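Local coordinates for actin binding protein family protein (Entamoeba histolytica HM-1:IMSS, PDB 6K2F) that probably binds actin monomers and inhibits their polymerisation as part of twinfilin, of which this chain is the N-terminal ADF-homology domain, at residues 61-66 and 103-108; 26-31 and 95-100. All blocks are in the same frame, centred on the assembly; numbering follows the deposited sequence.

Contact 1 of 2, residues 61-66 and 103-108; sequences PSYILF and ARFRTT
Y63 OH hydrogen-bonds Y98 O of the preceding helix, while the ring face of Y63 receives the edge of F105. The tyrosine hydroxyl is buried, and this carbonyl satisfies it. The surfaces that touch across the contact are apolar, and F105 is their centre. With CG anti to the carbonyl carbon (chi1 -71°), the F105 ring is sent from the helix toward the sheet. Its edge meets the face of Y63 in a T-shaped stack. F105 CE2 stands 3.5 Å above the Y63 ring plane, over the ring centre. The centroids of the Y63 and F105 rings are 4.8 Å apart and the planes are turned by 72°. F105 CZ also touches Y63 CD2 at 3.5 Å.

L65 takes the CD1-CE1 side of the phenyl ring. Both of its methyls take part: L65 CD2 comes to 3.7 Å from F105 CD1, and L65 CD1 to 3.9 Å from F105 CE1. Y63 and L65 are two residues apart, so they project from the same face of the strand and receive one ring between them. All three side chains are buried. L82 of strand 77-85 and L4 also touch F105. Within the helix, T108 OG1 bonds R104 O at 2.7 Å, so this hydroxyl is satisfied by its own helix turn.

This is helix-on-sheet packing in the hydrophobic core of an ADF-homology domain, where helix 103-109 helps to cover one face of the central mixed sheet.

Contact 2 of 2, residues 26-31 and 95-100; sequences ATIVDE and KMLYSS
I28 is the side chain that joins strand 26-29 to helix 95-100, and it does so by lying over the ring of Y98. Its CB is 3.8 Å from Y98 OH, at the phenolic end of the ring. CG1 is next and sits over the same face, 3.8 Å from Y98 CZ. The chain then runs on, extended, and carries CD1 to the middle of the ring. I28 CD1 lies 3.7 Å from the Y98 ring centroid and only 2° off the ring normal, a CH-pi contact of nearly ideal geometry. The other branch, I28 CG2, turns to L97 and meets its CD2 at 3.9 Å. L97 CG also touches I28 CD1, so the end of the isoleucine lies against both residues.

The I28 and Y98 side chains run past each other in opposite directions. This brings the tyrosine hydroxyl back to the isoleucine backbone. I28 N donates to Y98 OH at 2.9 Å, with an almost straight N-H...O angle of 168°. A water bridges I28 O, to which it donates, and Y98 OH, near the ring plane. T27 packs beside the hydroxyl, with its CB 3.4 Å from Y98 OH. The strand amide and the methyl over the face together hold the phenol in place.

I2 touches both I28 and L97, and P61 touches Y98. The N-to-C directions of segments 26-29 and 95-100 differ by 124°. Here the contact seats helix 92-101 on the sheet of an ADF-homology domain. This helix probably corresponds to the first part of the long, kinked actin-binding helix of ADF/cofilin proteins.

How the contacts relate
Contacts 1 and 2 lie on the same face of one mixed sheet, with centres about 10 Å apart. Strands 23-29 and 62-68 are antiparallel neighbours in it, paired here by A26 N and Y63 O at 2.8 Å. Helices 92-101 and 103-109 follow each other in the chain, so each contact seats one of two successive helices. Y63 links the contacts: its OH probably hydrogen-bonds Y98 O at 2.6 Å, near the break between the helices. The bond is consistent with the kink of the long helix in ADF/cofilin relatives. Both contacts pack against the sheet the two helices that probably correspond to the long actin-binding helix of ADF/cofilin proteins.

Contact 1 of 2, residues 61-66 and 103-108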
ATOM      1  N   PRO A  61     -21.138  11.913  -5.512  1.00 13.41           N
ATOM      2  CA  PRO A  61     -20.825  10.557  -5.922  1.00 11.86           C
ATOM      3  C   PRO A  61     -19.351  10.432  -6.313  1.00 12.61           C
ATOM      4  O   PRO A  61     -18.779  11.303  -6.888  1.00 14.38           O
ATOM      5  CB  PRO A  61     -21.775  10.276  -7.083  1.00 15.82           C
ATOM      6  CG  PRO A  61     -22.896  11.274  -6.900  1.00 17.03           C
ATOM      7  CD  PRO A  61     -22.230  12.492  -6.306  1.00 15.15           C
ATOM      8  N   SER A  62     -18.768   9.278  -5.991  1.00 12.12           N
ATOM      9  CA  SER A  62     -17.419   8.928  -6.485  1.00 12.32           C
ATOM     10  C   SER A  62     -17.271   7.426  -6.514  1.00 12.71           C
ATOM     11  O   SER A  62     -18.063   6.712  -5.862  1.00 11.92           O
ATOM     12  CB  SER A  62     -16.293   9.592  -5.731  1.00 12.79           C
ATOM     13  OG  SER A  62     -16.217   9.170  -4.384  1.00 15.64           O
ATOM     14  N   TYR A  63     -16.318   6.964  -7.302  1.00 13.60           N
ATOM     15  CA  TYR A  63     -15.910   5.553  -7.315  1.00 11.20           C
ATOM     16  C   TYR A  63     -14.573   5.398  -6.615  1.00 13.18           C
ATOM     17  O   TYR A  63     -13.688   6.247  -6.747  1.00 12.50           O
ATOM     18  CB  TYR A  63     -15.734   5.056  -8.736  1.00 14.08           C
ATOM     19  CG  TYR A  63     -16.935   5.197  -9.624  1.00 11.77           C
ATOM     20  CD1 TYR A  63     -18.064   4.434  -9.424  1.00 12.77           C
ATOM     21  CD2 TYR A  63     -16.915   6.058 -10.707  1.00 12.45           C
ATOM     22  CE1 TYR A  63     -19.160   4.532 -10.267  1.00 12.85           C
ATOM     23  CE2 TYR A  63     -17.981   6.142 -11.577  1.00 14.77           C
ATOM     24  CZ  TYR A  63     -19.115   5.389 -11.361  1.00 15.56           C
ATOM     25  OH  TYR A  63     -20.162   5.534 -12.230  1.00 16.07           O
ATOM     26  N   ILE A  64     -14.394   4.262  -5.955  1.00 11.06           N
ATOM     27  CA  ILE A  64     -13.065   3.860  -5.417  1.00 13.23           C
ATOM     28  C   ILE A  64     -12.748   2.481  -5.979  1.00 14.59           C
ATOM     29  O   ILE A  64     -13.544   1.573  -5.801  1.00 13.22           O
ATOM     30  CB  ILE A  64     -13.026   3.764  -3.884  1.00 15.60           C
ATOM     31  CG1 ILE A  64     -13.581   4.999  -3.178  1.00 22.31           C
ATOM     32  CG2 ILE A  64     -11.595   3.436  -3.465  1.00 16.73           C
ATOM     33  CD1 ILE A  64     -12.672   6.144  -3.210  1.00 22.15           C
ATOM     34  N   LEU A  65     -11.632   2.368  -6.686  1.00 13.61           N
ATOM     35  CA  LEU A  65     -11.085   1.068  -7.120  1.00 12.37           C
ATOM     36  C   LEU A  65     -10.094   0.634  -6.052  1.00 10.57           C
ATOM     37  O   LEU A  65      -9.061   1.288  -5.917  1.00 12.52           O
ATOM     38  CB  LEU A  65     -10.435   1.221  -8.489  1.00 13.44           C
ATOM     39  CG  LEU A  65     -11.339   1.811  -9.555  1.00 19.69           C
ATOM     40  CD1 LEU A  65     -10.593   1.979 -10.858  1.00 19.72           C
ATOM     41  CD2 LEU A  65     -12.570   0.955  -9.735  1.00 24.28           C
ATOM     42  N   PHE A  66     -10.470  -0.359  -5.269  1.00 13.04           N
ATOM     43  CA  PHE A  66      -9.747  -0.734  -4.039  1.00 14.55           C
ATOM     44  C   PHE A  66      -9.126  -2.119  -4.253  1.00 11.80           C
ATOM     45  O   PHE A  66      -9.813  -3.112  -4.442  1.00 12.83           O
ATOM     46  CB  PHE A  66     -10.695  -0.706  -2.850  1.00 12.10           C
ATOM     47  CG  PHE A  66      -9.992  -0.747  -1.524  1.00 12.24           C
ATOM     48  CD1 PHE A  66      -9.548  -1.955  -1.021  1.00 12.47           C
ATOM     49  CD2 PHE A  66      -9.810   0.407  -0.774  1.00 10.55           C
ATOM     50  CE1 PHE A  66      -8.918  -2.011   0.206  1.00 13.51           C
ATOM     51  CE2 PHE A  66      -9.132   0.351   0.436  1.00 13.83           C
ATOM     52  CZ  PHE A  66      -8.702  -0.856   0.925  1.00 12.07           C
ATOM     53  N   ALA A 103     -20.943  -0.273 -14.596  1.00 22.13           N
ATOM     54  CA  ALA A 103     -20.703  -1.476 -15.429  1.00 28.47           C
ATOM     55  C   ALA A 103     -19.494  -1.240 -16.338  1.00 22.27           C
ATOM     56  O   ALA A 103     -18.898  -2.228 -16.803  1.00 25.08           O
ATOM     57  CB  ALA A 103     -21.929  -1.832 -16.233  1.00 31.65           C
ATOM     58  N   ARG A 104     -19.133   0.025 -16.579  1.00 22.59           N
ATOM     59  CA  ARG A 104     -18.035   0.347 -17.522  1.00 19.41           C
ATOM     60  C   ARG A 104     -16.713  -0.180 -16.943  1.00 17.32           C
ATOM     61  O   ARG A 104     -15.831  -0.490 -17.739  1.00 21.71           O
ATOM     62  CB  ARG A 104     -17.969   1.850 -17.812  1.00 28.03           C
ATOM     63  CG  ARG A 104     -17.441   2.159 -19.205  1.00 41.99           C
ATOM     64  CD  ARG A 104     -18.469   1.882 -20.291  1.00 43.29           C
ATOM     65  NE  ARG A 104     -19.645   2.720 -20.101  1.00 47.44           N
ATOM     66  CZ  ARG A 104     -20.853   2.301 -19.727  1.00 74.49           C
ATOM     67  NH1 ARG A 104     -21.085   1.017 -19.513  1.00 49.04           N
ATOM     68  NH2 ARG A 104     -21.837   3.170 -19.574  1.00 57.19           N
ATOM     69  N   PHE A 105     -16.555  -0.311 -15.620  1.00 17.95           N
ATOM     70  CA  PHE A 105     -15.265  -0.755 -15.029  1.00 17.28           C
ATOM     71  C   PHE A 105     -14.977  -2.195 -15.465  1.00 17.86           C
ATOM     72  O   PHE A 105     -13.876  -2.445 -15.979  1.00 19.53           O
ATOM     73  CB  PHE A 105     -15.244  -0.569 -13.511  1.00 16.25           C
ATOM     74  CG  PHE A 105     -15.178   0.887 -13.112  1.00 14.56           C
ATOM     75  CD1 PHE A 105     -13.973   1.565 -13.101  1.00 13.87           C
ATOM     76  CD2 PHE A 105     -16.326   1.588 -12.776  1.00 17.85           C
ATOM     77  CE1 PHE A 105     -13.907   2.909 -12.769  1.00 15.83           C
ATOM     78  CE2 PHE A 105     -16.255   2.932 -12.437  1.00 17.20           C
ATOM     79  CZ  PHE A 105     -15.054   3.589 -12.430  1.00 13.78           C
ATOM     80  N   ARG A 106     -15.920  -3.118 -15.283  1.00 19.41           N
ATOM     81  CA  ARG A 106     -15.665  -4.549 -15.596  1.00 22.54           C
ATOM     82  C   ARG A 106     -15.489  -4.687 -17.108  1.00 19.75           C
ATOM     83  O   ARG A 106     -14.632  -5.458 -17.538  1.00 24.13           O
ATOM     84  CB  ARG A 106     -16.768  -5.450 -15.030  1.00 31.65           C
ATOM     85  CG  ARG A 106     -17.993  -5.622 -15.917  1.00 58.74           C
ATOM     86  CD  ARG A 106     -18.963  -6.614 -15.299  1.00 75.88           C
ATOM     87  NE  ARG A 106     -19.743  -5.960 -14.258  1.00 59.47           N
ATOM     88  CZ  ARG A 106     -20.822  -5.214 -14.476  1.00 87.60           C
ATOM     89  NH1 ARG A 106     -21.267  -5.025 -15.710  1.00 51.56           N
ATOM     90  NH2 ARG A 106     -21.450  -4.650 -13.457  1.00 58.88           N
ATOM     91  N   THR A 107     -16.279  -3.947 -17.895  1.00 23.61           N
ATOM     92  CA  THR A 107     -16.260  -4.056 -19.369  1.00 23.81           C
ATOM     93  C   THR A 107     -14.901  -3.562 -19.883  1.00 26.11           C
ATOM     94  O   THR A 107     -14.372  -4.150 -20.841  1.00 28.40           O
ATOM     95  CB  THR A 107     -17.495  -3.380 -19.975  1.00 30.10           C
ATOM     96  OG1 THR A 107     -17.456  -2.004 -19.623  1.00 38.22           O
ATOM     97  CG2 THR A 107     -18.791  -3.986 -19.487  1.00 30.55           C
ATOM     98  N   THR A 108     -14.331  -2.546 -19.246  1.00 21.29           N
ATOM     99  CA  THR A 108     -13.096  -1.876 -19.708  1.00 21.23           C
ATOM    100  C   THR A 108     -11.866  -2.604 -19.172  1.00 22.71           C
ATOM    101  O   THR A 108     -10.903  -2.814 -19.961  1.00 25.34           O
ATOM    102  CB  THR A 108     -13.073  -0.405 -19.291  1.00 22.03           C
ATOM    103  OG1 THR A 108     -14.260   0.195 -19.824  1.00 21.69           O
ATOM    104  CG2 THR A 108     -11.836   0.298 -19.795  1.00 20.01           C
TER

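Contact 2 of 2, residues 26-31 and 95-100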
ATOM      1  N   ALA A  26     -12.108   7.872  -8.405  1.00 13.07           N
ATOM      2  CA  ALA A  26     -12.399   8.414  -9.746  1.00 13.15           C
ATOM      3  C   ALA A  26     -13.756   9.103  -9.723  1.00 12.97           C
ATOM      4  O   ALA A  26     -14.641   8.686  -8.977  1.00 13.79           O
ATOM      5  CB  ALA A  26     -12.350   7.315 -10.774  1.00 16.71           C
ATOM      6  N   THR A  27     -13.921  10.130 -10.541  1.00 14.85           N
ATOM      7  CA  THR A  27     -15.218  10.814 -10.710  1.00 14.48           C
ATOM      8  C   THR A  27     -15.473  11.017 -12.195  1.00 13.82           C
ATOM      9  O   THR A  27     -14.527  11.004 -13.002  1.00 15.75           O
ATOM     10  CB  THR A  27     -15.310  12.159  -9.975  1.00 19.66           C
ATOM     11  OG1 THR A  27     -14.307  13.043 -10.474  1.00 22.25           O
ATOM     12  CG2 THR A  27     -15.131  12.003  -8.482  1.00 20.16           C
ATOM     13  N   ILE A  28     -16.732  11.253 -12.530  1.00 15.08           N
ATOM     14  CA  ILE A  28     -17.129  11.560 -13.924  1.00 15.25           C
ATOM     15  C   ILE A  28     -16.927  13.064 -14.137  1.00 18.53           C
ATOM     16  O   ILE A  28     -17.572  13.887 -13.454  1.00 21.08           O
ATOM     17  CB  ILE A  28     -18.565  11.077 -14.177  1.00 18.49           C
ATOM     18  CG1 ILE A  28     -18.675   9.578 -13.893  1.00 18.09           C
ATOM     19  CG2 ILE A  28     -19.002  11.446 -15.584  1.00 23.63           C
ATOM     20  CD1 ILE A  28     -20.080   8.999 -13.988  1.00 21.08           C
ATOM     21  N   VAL A  29     -16.060  13.396 -15.091  1.00 17.60           N
ATOM     22  CA  VAL A  29     -15.638  14.772 -15.432  1.00 20.15           C
ATOM     23  C   VAL A  29     -15.698  14.855 -16.950  1.00 22.29           C
ATOM     24  O   VAL A  29     -15.092  13.999 -17.618  1.00 21.87           O
ATOM     25  CB  VAL A  29     -14.230  15.114 -14.915  1.00 24.23           C
ATOM     26  CG1 VAL A  29     -13.800  16.502 -15.376  1.00 28.11           C
ATOM     27  CG2 VAL A  29     -14.148  15.028 -13.409  1.00 28.96           C
ATOM     28  N   ASP A  30     -16.377  15.859 -17.486  1.00 24.49           N
ATOM     29  CA  ASP A  30     -16.456  16.038 -18.952  1.00 26.15           C
ATOM     30  C   ASP A  30     -17.118  14.765 -19.496  1.00 29.93           C
ATOM     31  O   ASP A  30     -18.237  14.505 -19.064  1.00 33.33           O
ATOM     32  CB  ASP A  30     -15.070  16.449 -19.453  1.00 24.28           C
ATOM     33  CG  ASP A  30     -14.630  17.815 -18.917  1.00 32.88           C
ATOM     34  OD1 ASP A  30     -15.514  18.566 -18.398  1.00 30.81           O
ATOM     35  OD2 ASP A  30     -13.419  18.138 -19.049  1.00 31.01           O
ATOM     36  N   GLU A  31     -16.466  13.992 -20.369  1.00 28.99           N
ATOM     37  CA  GLU A  31     -17.116  12.798 -20.988  1.00 41.01           C
ATOM     38  C   GLU A  31     -16.505  11.513 -20.418  1.00 35.82           C
ATOM     39  O   GLU A  31     -16.794  10.423 -20.963  1.00 29.19           O
ATOM     40  CB  GLU A  31     -17.023  12.836 -22.519  1.00 49.60           C
ATOM     41  CG  GLU A  31     -15.795  13.540 -23.081  1.00 62.33           C
ATOM     42  CD  GLU A  31     -15.819  13.685 -24.591  1.00 66.85           C
ATOM     43  OE1 GLU A  31     -16.898  13.996 -25.139  1.00 54.59           O
ATOM     44  OE2 GLU A  31     -14.762  13.475 -25.208  1.00 68.11           O
ATOM     45  N   LYS A  95     -27.190  10.525  -9.996  1.00 19.43           N
ATOM     46  CA  LYS A  95     -27.296   9.159  -9.437  1.00 17.89           C
ATOM     47  C   LYS A  95     -27.453   8.162 -10.577  1.00 18.08           C
ATOM     48  O   LYS A  95     -26.794   7.100 -10.522  1.00 18.97           O
ATOM     49  CB  LYS A  95     -28.485   9.027  -8.494  1.00 19.17           C
ATOM     50  CG  LYS A  95     -28.348   9.799  -7.208  1.00 21.27           C
ATOM     51  CD  LYS A  95     -29.343   9.349  -6.162  1.00 25.02           C
ATOM     52  CE  LYS A  95     -30.765   9.672  -6.507  1.00 24.86           C
ATOM     53  NZ  LYS A  95     -31.671   9.215  -5.422  1.00 29.14           N
ATOM     54  N   MET A  96     -28.245   8.501 -11.593  1.00 18.60           N
ATOM     55  CA  MET A  96     -28.490   7.582 -12.732  1.00 25.01           C
ATOM     56  C   MET A  96     -27.181   7.429 -13.513  1.00 21.22           C
ATOM     57  O   MET A  96     -26.824   6.291 -13.860  1.00 22.86           O
ATOM     58  CB  MET A  96     -29.585   8.088 -13.676  1.00 26.02           C
ATOM     59  CG  MET A  96     -30.996   8.063 -13.091  1.00 38.51           C
ATOM     60  SD  MET A  96     -31.518   6.474 -12.356  1.00 52.23           S
ATOM     61  CE  MET A  96     -31.162   6.777 -10.627  1.00 43.11           C
ATOM     62  N   LEU A  97     -26.479   8.534 -13.761  1.00 20.96           N
ATOM     63  CA  LEU A  97     -25.197   8.494 -14.504  1.00 19.72           C
ATOM     64  C   LEU A  97     -24.188   7.643 -13.733  1.00 17.51           C
ATOM     65  O   LEU A  97     -23.553   6.780 -14.345  1.00 21.08           O
ATOM     66  CB  LEU A  97     -24.651   9.908 -14.683  1.00 21.69           C
ATOM     67  CG  LEU A  97     -23.493  10.017 -15.668  1.00 29.03           C
ATOM     68  CD1 LEU A  97     -23.929   9.633 -17.075  1.00 32.27           C
ATOM     69  CD2 LEU A  97     -22.924  11.424 -15.660  1.00 28.93           C
ATOM     70  N   TYR A  98     -24.025   7.843 -12.426  1.00 16.07           N
ATOM     71  CA  TYR A  98     -23.031   7.058 -11.654  1.00 14.20           C
ATOM     72  C   TYR A  98     -23.453   5.596 -11.560  1.00 16.81           C
ATOM     73  O   TYR A  98     -22.602   4.716 -11.636  1.00 18.33           O
ATOM     74  CB  TYR A  98     -22.780   7.656 -10.272  1.00 16.18           C
ATOM     75  CG  TYR A  98     -21.701   8.700 -10.309  1.00 13.96           C
ATOM     76  CD1 TYR A  98     -21.977  10.012 -10.661  1.00 15.98           C
ATOM     77  CD2 TYR A  98     -20.395   8.352 -10.043  1.00 12.96           C
ATOM     78  CE1 TYR A  98     -20.961  10.958 -10.693  1.00 16.14           C
ATOM     79  CE2 TYR A  98     -19.377   9.278 -10.051  1.00 13.55           C
ATOM     80  CZ  TYR A  98     -19.654  10.585 -10.406  1.00 15.49           C
ATOM     81  OH  TYR A  98     -18.663  11.538 -10.451  1.00 18.48           O
ATOM     82  N   SER A  99     -24.737   5.334 -11.370  1.00 17.90           N
ATOM     83  CA  SER A  99     -25.229   3.942 -11.235  1.00 20.72           C
ATOM     84  C   SER A  99     -25.028   3.195 -12.560  1.00 25.48           C
ATOM     85  O   SER A  99     -24.478   2.070 -12.533  1.00 22.49           O
ATOM     86  CB  SER A  99     -26.669   3.941 -10.775  1.00 27.39           C
ATOM     87  OG  SER A  99     -27.202   2.625 -10.794  1.00 52.81           O
ATOM     88  N   SER A 100     -25.431   3.783 -13.687  1.00 20.12           N
ATOM     89  CA  SER A 100     -25.357   3.119 -15.022  1.00 25.78           C
ATOM     90  C   SER A 100     -23.890   2.955 -15.463  1.00 27.06           C
ATOM     91  O   SER A 100     -23.589   1.991 -16.196  1.00 32.94           O
ATOM     92  CB  SER A 100     -26.153   3.856 -16.061  1.00 31.54           C
ATOM     93  OG  SER A 100     -25.597   5.135 -16.301  1.00 36.55           O
TER
HETATM   94  O   HOH W   1     -19.015  13.929 -11.096  1.00 31.02           O